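Local coordinates for cellulosomal scaffoldin anchoring protein C (Acetivibrio cellulolyticus, PDB 4UYP), which displays type I cohesin modules, the one here binding the dockerin of the adaptor scaffoldin ScaB in cell-surface attachment of the cellulosome, at residues F23-L34 against P80-D88. Sequence-based numbering, arbitrary orientation.
Sequences FTNVPKSGIYAL and PVDRARIID
I31 and I87 pair through their backbones as a single antiparallel, hydrogen-bonded bridge. I31 N gives a nearly straight bond to I87 O at 2.8 Å, whereas the return bond from I87 N to I31 O is weak. G30 CA also leans on I87 O, a CH···O contact where the two segments run close together, and I86 CG1 comes within 3.7 Å of the same G30 CA. I87 CG2, anti to its own backbone N, meets V26 CG1 at 4.0 Å, I31 CD1, and the edge of the F23 ring; its other branch carries CD1 to L34 CD2. F93 and F77 pack on I87 as well, so this end of the contact belongs to the hydrophobic core of the cohesin β-sandwich, where the loop between strands 72-78 and 91-100 pairs with the connection from strand 16-24 to strand 33-39. Farther out, the extended R83 side chain delivers NH2 to S29 O at 2.9 Å, a bent bond (136° at the hydrogen), and NH1 to the carbonyl of Y123. Its guanidinium lies only 5° from parallel to the Y32 ring, NH1 being 3.6 Å from Y32 CD1, while I86 CD1 lies over one face of the guanidinium, offset toward its rim. Y32, its ring swung anti to the backbone N (chi1 -176°), reaches past P80 O toward V81. Water links Y32 OH to V81 O, and the hydroxyl also hydrogen-bonds D59 of the bound ScaB chain, whose L62 packs on V81: here the contact borders the dockerin interface. At the opposite end two waters tie K28 to D88, one joining K28 NZ to D88 O, the other K28 O to D88 OD2.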
loop_
_atom_site.group_PDB
_atom_site.type_symbol
_atom_site.label_atom_id
_atom_site.label_comp_id
_atom_site.label_asym_id
_atom_site.label_seq_id
_atom_site.Cartn_x
_atom_site.Cartn_y
_atom_site.Cartn_z
ATOM N N PHE C 23 -6.879 0.840 18.625
ATOM C CA PHE C 23 -6.441 2.225 18.767
ATOM C C PHE C 23 -6.186 2.543 20.283
ATOM O O PHE C 23 -6.979 2.203 21.182
ATOM C CB PHE C 23 -7.600 3.171 18.425
ATOM C CG PHE C 23 -8.070 3.194 16.967
ATOM C CD1 PHE C 23 -7.348 2.544 15.947
ATOM C CD2 PHE C 23 -9.265 3.868 16.630
ATOM C CE1 PHE C 23 -7.822 2.573 14.604
ATOM C CE2 PHE C 23 -9.684 3.960 15.295
ATOM C CZ PHE C 23 -8.969 3.311 14.287
ATOM N N THR C 24 -5.015 3.143 20.492
ATOM C CA THR C 24 -4.547 3.499 21.857
ATOM C C THR C 24 -4.289 5.000 21.863
ATOM O O THR C 24 -3.846 5.573 20.918
ATOM C CB THR C 24 -3.317 2.604 22.225
ATOM O OG1 THR C 24 -3.828 1.262 22.447
ATOM C CG2 THR C 24 -2.705 3.002 23.614
ATOM N N ASN C 25 -4.504 5.613 23.045
ATOM C CA ASN C 25 -4.323 7.088 23.221
ATOM C C ASN C 25 -5.223 7.881 22.253
ATOM O O ASN C 25 -4.849 8.888 21.603
ATOM C CB ASN C 25 -2.864 7.524 23.007
ATOM C CG ASN C 25 -1.898 6.801 23.903
ATOM O OD1 ASN C 25 -2.187 6.387 24.994
ATOM N ND2 ASN C 25 -0.768 6.529 23.327
ATOM N N VAL C 26 -6.475 7.377 22.132
ATOM C CA VAL C 26 -7.417 8.106 21.279
ATOM C C VAL C 26 -7.694 9.522 21.918
ATOM O O VAL C 26 -7.985 9.521 23.119
ATOM C CB VAL C 26 -8.722 7.291 21.152
ATOM C CG1 VAL C 26 -9.873 8.051 20.473
ATOM C CG2 VAL C 26 -8.462 5.944 20.385
ATOM N N PRO C 27 -7.764 10.536 21.116
ATOM C CA PRO C 27 -8.003 11.888 21.698
ATOM C C PRO C 27 -9.386 11.900 22.290
ATOM O O PRO C 27 -10.395 11.524 21.678
ATOM C CB PRO C 27 -7.892 12.809 20.474
ATOM C CG PRO C 27 -8.190 11.921 19.265
ATOM C CD PRO C 27 -7.448 10.648 19.684
ATOM N N LYS C 28 -9.482 12.494 23.536
ATOM C CA LYS C 28 -10.798 12.569 24.138
ATOM C C LYS C 28 -11.782 13.520 23.440
ATOM O O LYS C 28 -13.010 13.368 23.604
ATOM C CB LYS C 28 -10.649 12.959 25.662
ATOM C CG LYS C 28 -9.692 11.964 26.358
ATOM C CD LYS C 28 -10.292 10.582 26.336
ATOM C CE LYS C 28 -9.526 9.767 27.426
ATOM N NZ LYS C 28 -9.813 8.313 27.329
ATOM N N SER C 29 -11.222 14.426 22.644
ATOM C CA SER C 29 -12.112 15.284 21.861
ATOM C C SER C 29 -12.757 14.577 20.705
ATOM O O SER C 29 -13.698 15.097 20.091
ATOM C CB SER C 29 -11.312 16.519 21.366
ATOM O OG SER C 29 -10.232 16.234 20.540
ATOM N N GLY C 30 -12.174 13.428 20.331
ATOM C CA GLY C 30 -12.889 12.570 19.370
ATOM C C GLY C 30 -12.275 12.544 17.972
ATOM O O GLY C 30 -11.832 13.585 17.439
ATOM N N ILE C 31 -12.316 11.326 17.370
ATOM C CA ILE C 31 -11.993 11.168 15.964
ATOM C C ILE C 31 -13.310 11.223 15.199
ATOM O O ILE C 31 -14.236 10.405 15.482
ATOM C CB ILE C 31 -11.313 9.788 15.715
ATOM C CG1 ILE C 31 -10.021 9.637 16.552
ATOM C CG2 ILE C 31 -11.055 9.675 14.209
ATOM C CD1 ILE C 31 -9.453 8.153 16.510
ATOM N N TYR C 32 -13.439 12.231 14.324
ATOM C CA TYR C 32 -14.658 12.392 13.546
ATOM C C TYR C 32 -14.683 11.535 12.272
ATOM O O TYR C 32 -15.763 11.180 11.787
ATOM C CB TYR C 32 -14.687 13.918 13.199
ATOM C CG TYR C 32 -15.910 14.403 12.475
ATOM C CD1 TYR C 32 -17.180 14.315 13.111
ATOM C CD2 TYR C 32 -15.869 14.917 11.203
ATOM C CE1 TYR C 32 -18.309 14.828 12.470
ATOM C CE2 TYR C 32 -17.001 15.462 10.544
ATOM C CZ TYR C 32 -18.210 15.384 11.190
ATOM O OH TYR C 32 -19.349 15.886 10.604
ATOM N N ALA C 33 -13.491 11.351 11.649
ATOM C CA ALA C 33 -13.492 10.593 10.364
ATOM C C ALA C 33 -12.110 9.981 10.259
ATOM O O ALA C 33 -11.116 10.537 10.666
ATOM C CB ALA C 33 -13.761 11.500 9.157
ATOM N N LEU C 34 -12.033 8.798 9.642
ATOM C CA LEU C 34 -10.727 8.142 9.410
ATOM C C LEU C 34 -10.916 7.160 8.296
ATOM O O LEU C 34 -12.001 6.623 8.014
ATOM C CB LEU C 34 -10.221 7.432 10.693
ATOM C CG LEU C 34 -10.960 6.123 11.061
ATOM C CD1 LEU C 34 -10.110 4.932 10.532
ATOM C CD2 LEU C 34 -11.075 6.063 12.606
ATOM N N PRO C 80 -21.499 10.662 12.751
ATOM C CA PRO C 80 -22.619 11.493 12.266
ATOM C C PRO C 80 -22.353 12.986 12.519
ATOM O O PRO C 80 -21.509 13.343 13.365
ATOM C CB PRO C 80 -23.802 10.941 13.139
ATOM C CG PRO C 80 -23.125 10.510 14.431
ATOM C CD PRO C 80 -21.850 9.820 13.899
ATOM N N VAL C 81 -23.179 13.778 11.830
ATOM C CA VAL C 81 -22.891 15.235 11.808
ATOM C C VAL C 81 -23.046 15.905 13.133
ATOM O O VAL C 81 -22.421 16.952 13.390
ATOM C CB VAL C 81 -23.719 16.036 10.811
ATOM C CG1 VAL C 81 -23.053 17.402 10.560
ATOM C CG2 VAL C 81 -23.785 15.333 9.521
ATOM N N ASP C 82 -23.839 15.321 14.037
ATOM C CA ASP C 82 -23.964 15.766 15.413
ATOM C C ASP C 82 -23.023 15.210 16.395
ATOM O O ASP C 82 -23.147 15.400 17.611
ATOM C CB ASP C 82 -25.433 15.607 15.892
ATOM C CG ASP C 82 -25.930 14.137 15.862
ATOM O OD1 ASP C 82 -25.111 13.232 15.405
ATOM O OD2 ASP C 82 -27.073 13.817 16.303
ATOM N N ARG C 83 -22.000 14.429 15.914
ATOM C CA ARG C 83 -21.142 13.744 16.782
ATOM C C ARG C 83 -21.887 12.867 17.837
ATOM O O ARG C 83 -21.262 12.529 18.894
ATOM C CB ARG C 83 -20.169 14.691 17.463
ATOM C CG ARG C 83 -19.318 15.516 16.635
ATOM C CD ARG C 83 -18.218 15.758 17.724
ATOM N NE ARG C 83 -17.164 16.255 17.051
ATOM C CZ ARG C 83 -15.910 15.963 16.735
ATOM N NH1 ARG C 83 -15.673 16.546 15.564
ATOM N NH2 ARG C 83 -14.861 15.421 17.404
ATOM N N ALA C 84 -23.070 12.349 17.512
ATOM C CA ALA C 84 -23.843 11.452 18.443
ATOM C C ALA C 84 -23.072 10.161 18.700
ATOM O O ALA C 84 -23.244 9.495 19.745
ATOM C CB ALA C 84 -25.267 11.148 17.959
ATOM N N ARG C 85 -22.188 9.806 17.765
ATOM C CA ARG C 85 -21.266 8.670 17.986
ATOM C C ARG C 85 -19.949 9.322 17.613
ATOM O O ARG C 85 -19.916 10.181 16.714
ATOM C CB ARG C 85 -21.513 7.469 17.010
ATOM C CG ARG C 85 -22.634 6.510 17.395
ATOM C CD ARG C 85 -23.924 6.754 16.773
ATOM N NE ARG C 85 -23.918 6.897 15.335
ATOM C CZ ARG C 85 -24.944 7.336 14.615
ATOM N NH1 ARG C 85 -26.134 7.743 15.256
ATOM N NH2 ARG C 85 -24.901 7.378 13.303
ATOM N N ILE C 86 -18.906 8.945 18.294
ATOM C CA ILE C 86 -17.582 9.548 18.009
ATOM C C ILE C 86 -16.622 8.506 18.539
ATOM O O ILE C 86 -17.046 7.705 19.435
ATOM C CB ILE C 86 -17.395 10.917 18.726
ATOM C CG1 ILE C 86 -16.257 11.634 18.097
ATOM C CG2 ILE C 86 -17.347 10.650 20.230
ATOM C CD1 ILE C 86 -16.623 12.291 16.840
ATOM N N ILE C 87 -15.374 8.410 18.027
ATOM C CA ILE C 87 -14.413 7.483 18.655
ATOM C C ILE C 87 -13.548 8.345 19.581
ATOM O O ILE C 87 -12.789 9.211 19.080
ATOM C CB ILE C 87 -13.628 6.752 17.592
ATOM C CG1 ILE C 87 -14.519 5.754 16.839
ATOM C CG2 ILE C 87 -12.460 5.941 18.260
ATOM C CD1 ILE C 87 -13.800 5.084 15.697
ATOM N N ASP C 88 -13.766 8.164 20.899
ATOM C CA ASP C 88 -13.050 9.012 21.843
ATOM C C ASP C 88 -12.556 8.191 23.014
ATOM O O ASP C 88 -12.308 8.750 24.146
ATOM C CB ASP C 88 -13.943 10.157 22.348
ATOM C CG ASP C 88 -15.082 9.674 23.134
ATOM O OD1 ASP C 88 -15.409 8.476 23.268
ATOM O OD2 ASP C 88 -15.898 10.633 23.608
HETATM O O HOH W 1 -12.540 8.356 26.798
HETATM O O HOH W 2 -15.517 13.509 22.540
HETATM O O HOH W 3 -20.179 17.800 12.506
#